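PDB 6Q1S: probable amino acid aminotransferase, which is a probable member of the class IV aminotransferases and holds 4'-deoxy-4'-aminopyridoxal-5'-phosphate and 2-oxoglutaric acid in this model. Local coordinates for residues 3-11 / 69-80; 52-60 / 146-154. All blocks are in the same frame, centred on the assembly; numbering follows the deposited sequence.

Two helices that follow each other in the chain illustrate how one fold uses different chemistry at its margin and near its bound ligand. Contact 1 (3-11 with 69-80) lies at the periphery, where helix 67-84 packs against an outermost strand of the five-stranded antiparallel sheet; its floor is aliphatic and its exposed margin carries R69, R72 and R80. Contact 2 (52-60 with 146-154) is buried and nearer the chain centre, joining helix 46-59 to an irregular loop that carries K151 to 4'-deoxy-4'-aminopyridoxal-5'-phosphate. Their centres lie about 22 Å apart, yet they touch where W70 packs on L53. Across contact 1 arginines bond a carbonyl and a carboxylate of the facing segment; in contact 2 R52 turns to the ligand phosphate.

Contact 1. Residues 3-11 / 69-80; sequences MVVTLDGEI and RWRRAVEVATQR
Strand 3-6 runs roughly antiparallel to helix 69-80, the two axes 8.1 Å apart at an angle of 151°, and G9, at the end of a type I turn from T6, brings its CA within 5.2 Å of A73 CA. V5 splits its methyls over the helix: CG1, anti to the backbone N, settles on the carbonyl of A73, while CG2 lies 3.7 Å from A77 CB. L7 carries the middle of the turn into a corner formed by R69 and W70. Its CD1 stands over the face of the indole, 3.7 Å from the centroid of the W70 six-membered ring and almost on the normal, a CH-pi contact, while its CB covers one face of the R69 guanidinium. From there R69 NH2 reaches D8 OD1 at 3.2 Å in a salt bridge, approaching from above the carboxylate plane. R72 bends at chi3 (61°) and presents its NH2 edge to the backbone: NH2 donates to L7 O over 3.0 Å, nearly straight at 171°, with the acceptor in the guanidinium plane. At the other end, I11 spreads over one face of the R80 guanidinium, with CG2 above its centre, and pushes CD1 to 3.6 Å from V76 CG1. M3 adds its CE beside R80 CG. Seated against V109 and V111 of strand 106-113, A73 and A77 keep the floor apolar. R69 and R80 thus lay a guanidinium face against aliphatic carbon, whereas R69 and R72 use N-H groups to hold the turn to the helix.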
loop_
_atom_site.group_PDB
_atom_site.type_symbol
_atom_site.label_atom_id
_atom_site.label_comp_id
_atom_site.label_asym_id
_atom_site.label_seq_id
_atom_site.Cartn_x
_atom_site.Cartn_y
_atom_site.Cartn_z
ATOM N N MET B 3 0.312 -23.158 -6.306
ATOM C CA MET B 3 0.342 -24.142 -5.233
ATOM C C MET B 3 0.393 -23.422 -3.894
ATOM O O MET B 3 1.138 -22.452 -3.732
ATOM C CB MET B 3 1.546 -25.080 -5.367
ATOM C CG MET B 3 1.611 -25.831 -6.687
ATOM S SD MET B 3 3.087 -26.860 -6.863
ATOM C CE MET B 3 4.133 -26.209 -5.563
ATOM N N VAL B 4 -0.392 -23.907 -2.933
ATOM C CA VAL B 4 -0.553 -23.267 -1.633
ATOM C C VAL B 4 -0.226 -24.278 -0.545
ATOM O O VAL B 4 -0.673 -25.429 -0.604
ATOM C CB VAL B 4 -1.980 -22.714 -1.440
ATOM C CG1 VAL B 4 -2.102 -22.024 -0.091
ATOM C CG2 VAL B 4 -2.344 -21.771 -2.565
ATOM N N VAL B 5 0.550 -23.846 0.445
ATOM C CA VAL B 5 0.934 -24.680 1.579
ATOM C C VAL B 5 0.727 -23.872 2.854
ATOM O O VAL B 5 1.416 -22.869 3.076
ATOM C CB VAL B 5 2.383 -25.171 1.477
ATOM C CG1 VAL B 5 2.783 -25.884 2.756
ATOM C CG2 VAL B 5 2.545 -26.091 0.276
ATOM N N THR B 6 -0.227 -24.297 3.677
ATOM C CA THR B 6 -0.510 -23.651 4.948
ATOM C C THR B 6 0.533 -24.048 5.990
ATOM O O THR B 6 1.288 -25.009 5.817
ATOM C CB THR B 6 -1.916 -24.005 5.430
ATOM O OG1 THR B 6 -2.003 -25.413 5.674
ATOM C CG2 THR B 6 -2.951 -23.603 4.387
ATOM N N LEU B 7 0.570 -23.287 7.088
ATOM C CA LEU B 7 1.566 -23.531 8.128
ATOM C C LEU B 7 1.406 -24.887 8.804
ATOM O O LEU B 7 2.366 -25.372 9.412
ATOM C CB LEU B 7 1.510 -22.419 9.177
ATOM C CG LEU B 7 2.624 -21.375 9.092
ATOM C CD1 LEU B 7 2.547 -20.624 7.776
ATOM C CD2 LEU B 7 2.548 -20.410 10.264
ATOM N N ASP B 8 0.225 -25.507 8.733
ATOM C CA ASP B 8 0.109 -26.881 9.204
ATOM C C ASP B 8 0.867 -27.855 8.310
ATOM O O ASP B 8 1.191 -28.962 8.756
ATOM C CB ASP B 8 -1.364 -27.284 9.329
ATOM C CG ASP B 8 -2.061 -26.584 10.479
ATOM O OD1 ASP B 8 -1.423 -26.395 11.537
ATOM O OD2 ASP B 8 -3.247 -26.226 10.325
ATOM N N GLY B 9 1.155 -27.471 7.067
ATOM C CA GLY B 9 1.976 -28.278 6.184
ATOM C C GLY B 9 1.283 -29.075 5.104
ATOM O O GLY B 9 1.955 -29.860 4.420
ATOM N N GLU B 10 -0.018 -28.896 4.906
ATOM C CA GLU B 10 -0.759 -29.665 3.914
ATOM C C GLU B 10 -1.003 -28.801 2.678
ATOM O O GLU B 10 -1.223 -27.585 2.781
ATOM C CB GLU B 10 -2.096 -30.190 4.487
ATOM C CG GLU B 10 -1.952 -31.108 5.697
ATOM C CD GLU B 10 -1.607 -30.347 6.960
ATOM O OE1 GLU B 10 -1.381 -29.121 6.859
ATOM O OE2 GLU B 10 -1.554 -30.968 8.043
ATOM N N ILE B 11 -0.999 -29.449 1.514
ATOM C CA ILE B 11 -1.067 -28.764 0.235
ATOM C C ILE B 11 -2.511 -28.669 -0.231
ATOM O O ILE B 11 -3.193 -29.683 -0.401
ATOM C CB ILE B 11 -0.203 -29.484 -0.808
ATOM C CG1 ILE B 11 1.267 -29.551 -0.373
ATOM C CG2 ILE B 11 -0.336 -28.808 -2.170
ATOM C CD1 ILE B 11 1.648 -30.807 0.379
ATOM N N ARG B 69 7.644 -23.213 12.181
ATOM C CA ARG B 69 6.447 -23.492 11.394
ATOM C C ARG B 69 6.601 -23.000 9.959
ATOM O O ARG B 69 6.141 -23.655 9.018
ATOM C CB ARG B 69 5.233 -22.846 12.064
ATOM C CG ARG B 69 3.912 -23.579 11.875
ATOM C CD ARG B 69 3.093 -23.533 13.161
ATOM N NE ARG B 69 1.700 -23.928 12.965
ATOM C CZ ARG B 69 0.684 -23.073 12.903
ATOM N NH1 ARG B 69 0.903 -21.770 13.024
ATOM N NH2 ARG B 69 -0.551 -23.519 12.723
ATOM N N TRP B 70 7.241 -21.842 9.774
ATOM C CA TRP B 70 7.473 -21.329 8.426
ATOM C C TRP B 70 8.475 -22.186 7.660
ATOM O O TRP B 70 8.329 -22.384 6.450
ATOM C CB TRP B 70 7.941 -19.874 8.486
ATOM C CG TRP B 70 6.818 -18.897 8.644
ATOM C CD1 TRP B 70 6.457 -18.237 9.782
ATOM C CD2 TRP B 70 5.893 -18.484 7.630
ATOM N NE1 TRP B 70 5.373 -17.429 9.536
ATOM C CE2 TRP B 70 5.007 -17.563 8.222
ATOM C CE3 TRP B 70 5.732 -18.799 6.278
ATOM C CZ2 TRP B 70 3.977 -16.955 7.510
ATOM C CZ3 TRP B 70 4.707 -18.192 5.573
ATOM C CH2 TRP B 70 3.843 -17.283 6.191
ATOM N N ARG B 71 9.514 -22.687 8.339
ATOM C CA ARG B 71 10.509 -23.504 7.649
ATOM C C ARG B 71 9.918 -24.816 7.147
ATOM O O ARG B 71 10.385 -25.356 6.139
ATOM C CB ARG B 71 11.714 -23.780 8.549
ATOM C CG ARG B 71 12.637 -22.587 8.744
ATOM C CD ARG B 71 13.935 -22.996 9.430
ATOM N NE ARG B 71 13.881 -22.864 10.883
ATOM C CZ ARG B 71 14.392 -21.840 11.558
ATOM N NH1 ARG B 71 14.996 -20.854 10.910
ATOM N NH2 ARG B 71 14.302 -21.801 12.880
ATOM N N ARG B 72 8.921 -25.360 7.845
ATOM C CA ARG B 72 8.294 -26.589 7.369
ATOM C C ARG B 72 7.418 -26.325 6.150
ATOM O O ARG B 72 7.423 -27.110 5.195
ATOM C CB ARG B 72 7.479 -27.239 8.485
ATOM C CG ARG B 72 6.871 -28.578 8.091
ATOM C CD ARG B 72 6.087 -29.179 9.240
ATOM N NE ARG B 72 4.987 -28.314 9.653
ATOM C CZ ARG B 72 4.332 -28.440 10.801
ATOM N NH1 ARG B 72 4.672 -29.396 11.657
ATOM N NH2 ARG B 72 3.343 -27.609 11.098
ATOM N N ALA B 73 6.646 -25.234 6.172
ATOM C CA ALA B 73 5.791 -24.915 5.034
ATOM C C ALA B 73 6.612 -24.645 3.777
ATOM O O ALA B 73 6.224 -25.053 2.676
ATOM C CB ALA B 73 4.906 -23.713 5.365
ATOM N N VAL B 74 7.754 -23.967 3.920
ATOM C CA VAL B 74 8.611 -23.725 2.763
ATOM C C VAL B 74 9.251 -25.026 2.293
ATOM O O VAL B 74 9.388 -25.265 1.088
ATOM C CB VAL B 74 9.654 -22.629 3.062
ATOM C CG1 VAL B 74 8.964 -21.361 3.528
ATOM C CG2 VAL B 74 10.679 -23.082 4.081
ATOM N N GLU B 75 9.666 -25.883 3.232
ATOM C CA GLU B 75 10.301 -27.141 2.856
ATOM C C GLU B 75 9.315 -28.068 2.159
ATOM O O GLU B 75 9.668 -28.742 1.185
ATOM C CB GLU B 75 10.893 -27.818 4.091
ATOM C CG GLU B 75 11.495 -29.182 3.816
ATOM C CD GLU B 75 12.866 -29.101 3.186
ATOM O OE1 GLU B 75 13.431 -27.991 3.133
ATOM O OE2 GLU B 75 13.381 -30.149 2.744
ATOM N N VAL B 76 8.073 -28.108 2.640
ATOM C CA VAL B 76 7.051 -28.924 1.993
ATOM C C VAL B 76 6.755 -28.384 0.599
ATOM O O VAL B 76 6.686 -29.140 -0.378
ATOM C CB VAL B 76 5.782 -28.976 2.863
ATOM C CG1 VAL B 76 4.597 -29.466 2.050
ATOM C CG2 VAL B 76 6.008 -29.866 4.078
ATOM N N ALA B 77 6.587 -27.066 0.487
ATOM C CA ALA B 77 6.306 -26.461 -0.810
ATOM C C ALA B 77 7.491 -26.601 -1.757
ATOM O O ALA B 77 7.308 -26.805 -2.963
ATOM C CB ALA B 77 5.933 -24.989 -0.633
ATOM N N THR B 78 8.713 -26.496 -1.229
ATOM C CA THR B 78 9.900 -26.647 -2.067
ATOM C C THR B 78 9.976 -28.045 -2.666
ATOM O O THR B 78 10.150 -28.204 -3.879
ATOM C CB THR B 78 11.161 -26.337 -1.258
ATOM O OG1 THR B 78 11.089 -24.997 -0.758
ATOM C CG2 THR B 78 12.399 -26.478 -2.125
ATOM N N GLN B 79 9.846 -29.078 -1.827
ATOM C CA GLN B 79 9.947 -30.445 -2.327
ATOM C C GLN B 79 8.813 -30.785 -3.282
ATOM O O GLN B 79 8.974 -31.647 -4.152
ATOM C CB GLN B 79 9.944 -31.432 -1.161
ATOM C CG GLN B 79 11.157 -31.357 -0.263
ATOM C CD GLN B 79 11.005 -32.219 0.971
ATOM O OE1 GLN B 79 10.220 -33.168 0.986
ATOM N NE2 GLN B 79 11.745 -31.887 2.019
ATOM N N ARG B 80 7.663 -30.124 -3.137
ATOM C CA ARG B 80 6.563 -30.352 -4.064
ATOM C C ARG B 80 6.838 -29.717 -5.421
ATOM O O ARG B 80 6.491 -30.288 -6.463
ATOM C CB ARG B 80 5.265 -29.808 -3.474
ATOM C CG ARG B 80 4.040 -30.105 -4.308
ATOM C CD ARG B 80 3.149 -31.123 -3.626
ATOM N NE ARG B 80 1.886 -31.281 -4.338
ATOM C CZ ARG B 80 0.790 -31.813 -3.806
ATOM N NH1 ARG B 80 -0.317 -31.913 -4.530
ATOM N NH2 ARG B 80 0.799 -32.237 -2.550
#

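Contact 2. Residues 52-60 / 146-154; sequences RLTQSARLM and LIASAKTLS. With PMP (4'-deoxy-4'-aminopyridoxal-5'-phosphate), chain G.
R52 and K151 slant across each other on their way to 4'-deoxy-4'-aminopyridoxal-5'-phosphate (PMP), whose pocket both line, the CD of K151 lying 3.6 Å from R52 NH2. R52 leaves its helix extended, CG anti to the backbone N, and turns at chi3 (83°) so that the guanidinium meets the phosphate edge-on: NH2 donates to PMP O3P at 2.9 Å, and NH1 adds a weak bond to the same oxygen. E34, in a salt bridge with NE, and R216 O, which accepts from NH1, also hold R52. K151 is straight until chi4 (48°), where the bend turns NZ to within 3.2 Å of PMP O3, a weak bond; NZ makes another weak bond with Y155 OH. Closer to the backbone, S56 OG donates to R52 O and weakly accepts the backbone N-H of K151 at 3.4 Å, linking helix to loop through one hydroxyl. Farther along, M60 crosses the side chains of I147 and T152 at about a right angle, SD 3.5 Å from I147 CD1. L59 CD1 reaches over A150 CB, 4.1 Å away, and also meets S149 OG. The loop fits between helix 46-59 and strand 31-39, where K151 and L153 pair by backbone with F33 and G31 and S56 rests on V32, and it reaches the second subunit through T152, which touches A156 there.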
loop_
_atom_site.group_PDB
_atom_site.type_symbol
_atom_site.label_atom_id
_atom_site.label_comp_id
_atom_site.label_asym_id
_atom_site.label_seq_id
_atom_site.Cartn_x
_atom_site.Cartn_y
_atom_site.Cartn_z
ATOM N N ARG B 52 14.181 -11.101 7.797
ATOM C CA ARG B 52 13.503 -9.876 7.396
ATOM C C ARG B 52 11.997 -9.982 7.602
ATOM O O ARG B 52 11.346 -8.986 7.939
ATOM C CB ARG B 52 13.825 -9.561 5.937
ATOM C CG ARG B 52 13.200 -8.287 5.412
ATOM C CD ARG B 52 13.839 -7.893 4.100
ATOM N NE ARG B 52 13.244 -8.620 2.983
ATOM C CZ ARG B 52 13.716 -8.595 1.741
ATOM N NH1 ARG B 52 14.789 -7.873 1.455
ATOM N NH2 ARG B 52 13.113 -9.290 0.786
ATOM N N LEU B 53 11.430 -11.175 7.402
ATOM C CA LEU B 53 10.013 -11.377 7.683
ATOM C C LEU B 53 9.707 -11.143 9.156
ATOM O O LEU B 53 8.667 -10.566 9.497
ATOM C CB LEU B 53 9.591 -12.785 7.266
ATOM C CG LEU B 53 8.110 -13.118 7.456
ATOM C CD1 LEU B 53 7.267 -12.400 6.417
ATOM C CD2 LEU B 53 7.889 -14.619 7.383
ATOM N N THR B 54 10.604 -11.579 10.043
ATOM C CA THR B 54 10.415 -11.323 11.466
ATOM C C THR B 54 10.463 -9.829 11.757
ATOM O O THR B 54 9.695 -9.321 12.584
ATOM C CB THR B 54 11.475 -12.070 12.279
ATOM O OG1 THR B 54 11.319 -13.482 12.086
ATOM C CG2 THR B 54 11.350 -11.745 13.762
ATOM N N GLN B 55 11.337 -9.104 11.060
ATOM C CA GLN B 55 11.452 -7.669 11.288
ATOM C C GLN B 55 10.252 -6.924 10.719
ATOM O O GLN B 55 9.735 -5.995 11.350
ATOM C CB GLN B 55 12.755 -7.152 10.682
ATOM C CG GLN B 55 13.978 -7.458 11.528
ATOM C CD GLN B 55 13.974 -6.686 12.828
ATOM O OE1 GLN B 55 13.352 -5.629 12.926
ATOM N NE2 GLN B 55 14.665 -7.207 13.835
ATOM N N SER B 56 9.794 -7.320 9.528
ATOM C CA SER B 56 8.612 -6.692 8.945
ATOM C C SER B 56 7.388 -6.913 9.823
ATOM O O SER B 56 6.525 -6.035 9.929
ATOM C CB SER B 56 8.364 -7.233 7.536
ATOM O OG SER B 56 9.469 -6.985 6.688
ATOM N N ALA B 57 7.297 -8.081 10.460
ATOM C CA ALA B 57 6.179 -8.346 11.361
ATOM C C ALA B 57 6.245 -7.458 12.599
ATOM O O ALA B 57 5.208 -7.010 13.103
ATOM C CB ALA B 57 6.158 -9.821 11.755
ATOM N N ARG B 58 7.453 -7.191 13.102
ATOM C CA ARG B 58 7.586 -6.336 14.277
ATOM C C ARG B 58 7.217 -4.895 13.956
ATOM O O ARG B 58 6.520 -4.237 14.738
ATOM C CB ARG B 58 9.017 -6.391 14.814
ATOM C CG ARG B 58 9.196 -5.682 16.151
ATOM C CD ARG B 58 10.664 -5.505 16.502
ATOM N NE ARG B 58 11.381 -4.805 15.439
ATOM C CZ ARG B 58 12.661 -4.452 15.501
ATOM N NH1 ARG B 58 13.383 -4.734 16.578
ATOM N NH2 ARG B 58 13.222 -3.819 14.478
ATOM N N LEU B 59 7.671 -4.390 12.808
ATOM C CA LEU B 59 7.318 -3.041 12.386
ATOM C C LEU B 59 5.831 -2.887 12.111
ATOM O O LEU B 59 5.322 -1.762 12.137
ATOM C CB LEU B 59 8.114 -2.659 11.138
ATOM C CG LEU B 59 9.620 -2.484 11.337
ATOM C CD1 LEU B 59 10.358 -2.643 10.018
ATOM C CD2 LEU B 59 9.915 -1.131 11.960
ATOM N N MET B 60 5.125 -3.984 11.852
ATOM C CA MET B 60 3.708 -3.939 11.528
ATOM C C MET B 60 2.827 -4.385 12.683
ATOM O O MET B 60 1.623 -4.583 12.485
ATOM C CB MET B 60 3.432 -4.788 10.290
ATOM C CG MET B 60 3.859 -4.106 9.008
ATOM S SD MET B 60 2.586 -2.974 8.431
ATOM C CE MET B 60 1.375 -4.142 7.832
ATOM N N LEU B 146 5.974 5.672 8.842
ATOM C CA LEU B 146 5.836 5.331 7.433
ATOM C C LEU B 146 6.356 3.939 7.104
ATOM O O LEU B 146 6.195 3.502 5.958
ATOM C CB LEU B 146 6.548 6.365 6.560
ATOM C CG LEU B 146 6.028 7.799 6.664
ATOM C CD1 LEU B 146 6.703 8.661 5.619
ATOM C CD2 LEU B 146 4.520 7.848 6.498
ATOM N N ILE B 147 6.974 3.250 8.070
ATOM C CA ILE B 147 7.437 1.862 7.975
ATOM C C ILE B 147 8.042 1.552 6.610
ATOM O O ILE B 147 7.781 0.494 6.027
ATOM C CB ILE B 147 6.308 0.864 8.321
ATOM C CG1 ILE B 147 5.082 1.035 7.417
ATOM C CG2 ILE B 147 5.902 1.010 9.781
ATOM C CD1 ILE B 147 4.381 -0.249 7.076
ATOM N N ALA B 148 8.876 2.464 6.101
ATOM C CA ALA B 148 9.443 2.300 4.768
ATOM C C ALA B 148 10.386 1.109 4.660
ATOM O O ALA B 148 10.676 0.667 3.544
ATOM C CB ALA B 148 10.177 3.573 4.349
ATOM N N SER B 149 10.868 0.577 5.780
ATOM C CA SER B 149 11.742 -0.589 5.758
ATOM C C SER B 149 10.980 -1.903 5.848
ATOM O O SER B 149 11.608 -2.966 5.842
ATOM C CB SER B 149 12.762 -0.510 6.898
ATOM O OG SER B 149 12.123 -0.586 8.160
ATOM N N ALA B 150 9.652 -1.860 5.926
ATOM C CA ALA B 150 8.834 -3.059 6.032
ATOM C C ALA B 150 8.351 -3.472 4.650
ATOM O O ALA B 150 7.819 -2.647 3.898
ATOM C CB ALA B 150 7.641 -2.828 6.963
ATOM N N LYS B 151 8.535 -4.750 4.322
ATOM C CA LYS B 151 8.065 -5.315 3.059
ATOM C C LYS B 151 6.623 -5.762 3.253
ATOM O O LYS B 151 6.347 -6.896 3.640
ATOM C CB LYS B 151 8.960 -6.466 2.623
ATOM C CG LYS B 151 8.775 -6.886 1.180
ATOM C CD LYS B 151 9.696 -8.042 0.832
ATOM C CE LYS B 151 9.358 -8.617 -0.531
ATOM N NZ LYS B 151 9.208 -7.538 -1.546
ATOM N N THR B 152 5.690 -4.856 2.981
ATOM C CA THR B 152 4.276 -5.106 3.207
ATOM C C THR B 152 3.599 -5.568 1.922
ATOM O O THR B 152 4.167 -5.515 0.831
ATOM C CB THR B 152 3.577 -3.853 3.743
ATOM O OG1 THR B 152 3.392 -2.912 2.677
ATOM C CG2 THR B 152 4.408 -3.208 4.840
ATOM N N LEU B 153 2.363 -6.035 2.074
ATOM C CA LEU B 153 1.538 -6.444 0.945
ATOM C C LEU B 153 0.904 -5.268 0.216
ATOM O O LEU B 153 0.144 -5.489 -0.730
ATOM C CB LEU B 153 0.437 -7.394 1.418
ATOM C CG LEU B 153 0.892 -8.748 1.957
ATOM C CD1 LEU B 153 -0.237 -9.436 2.701
ATOM C CD2 LEU B 153 1.369 -9.607 0.806
ATOM N N SER B 154 1.187 -4.034 0.630
ATOM C CA SER B 154 0.569 -2.852 0.031
ATOM C C SER B 154 1.493 -2.309 -1.055
ATOM O O SER B 154 2.182 -1.301 -0.890
ATOM C CB SER B 154 0.273 -1.815 1.103
ATOM O OG SER B 154 -0.794 -2.242 1.930
HETATM N N1 PMP G . 13.348 -3.025 -2.624
HETATM C C2 PMP G . 12.022 -3.285 -2.724
HETATM C C2A PMP G . 11.022 -2.172 -2.551
HETATM C C3 PMP G . 11.550 -4.664 -3.003
HETATM O O3 PMP G . 10.223 -4.950 -3.107
HETATM C C4 PMP G . 12.577 -5.718 -3.164
HETATM C C4A PMP G . 12.198 -7.151 -3.450
HETATM N N4A PMP G . 11.486 -7.222 -4.738
HETATM C C5 PMP G . 13.994 -5.304 -3.031
HETATM C C6 PMP G . 14.294 -3.970 -2.766
HETATM C C5A PMP G . 15.100 -6.324 -3.181
HETATM O O4P PMP G . 15.036 -7.257 -2.103
HETATM P P PMP G . 15.501 -8.784 -2.311
HETATM O O1P PMP G . 14.637 -9.405 -3.382
HETATM O O2P PMP G . 16.951 -8.798 -2.737
HETATM O O3P PMP G . 15.334 -9.534 -1.012
#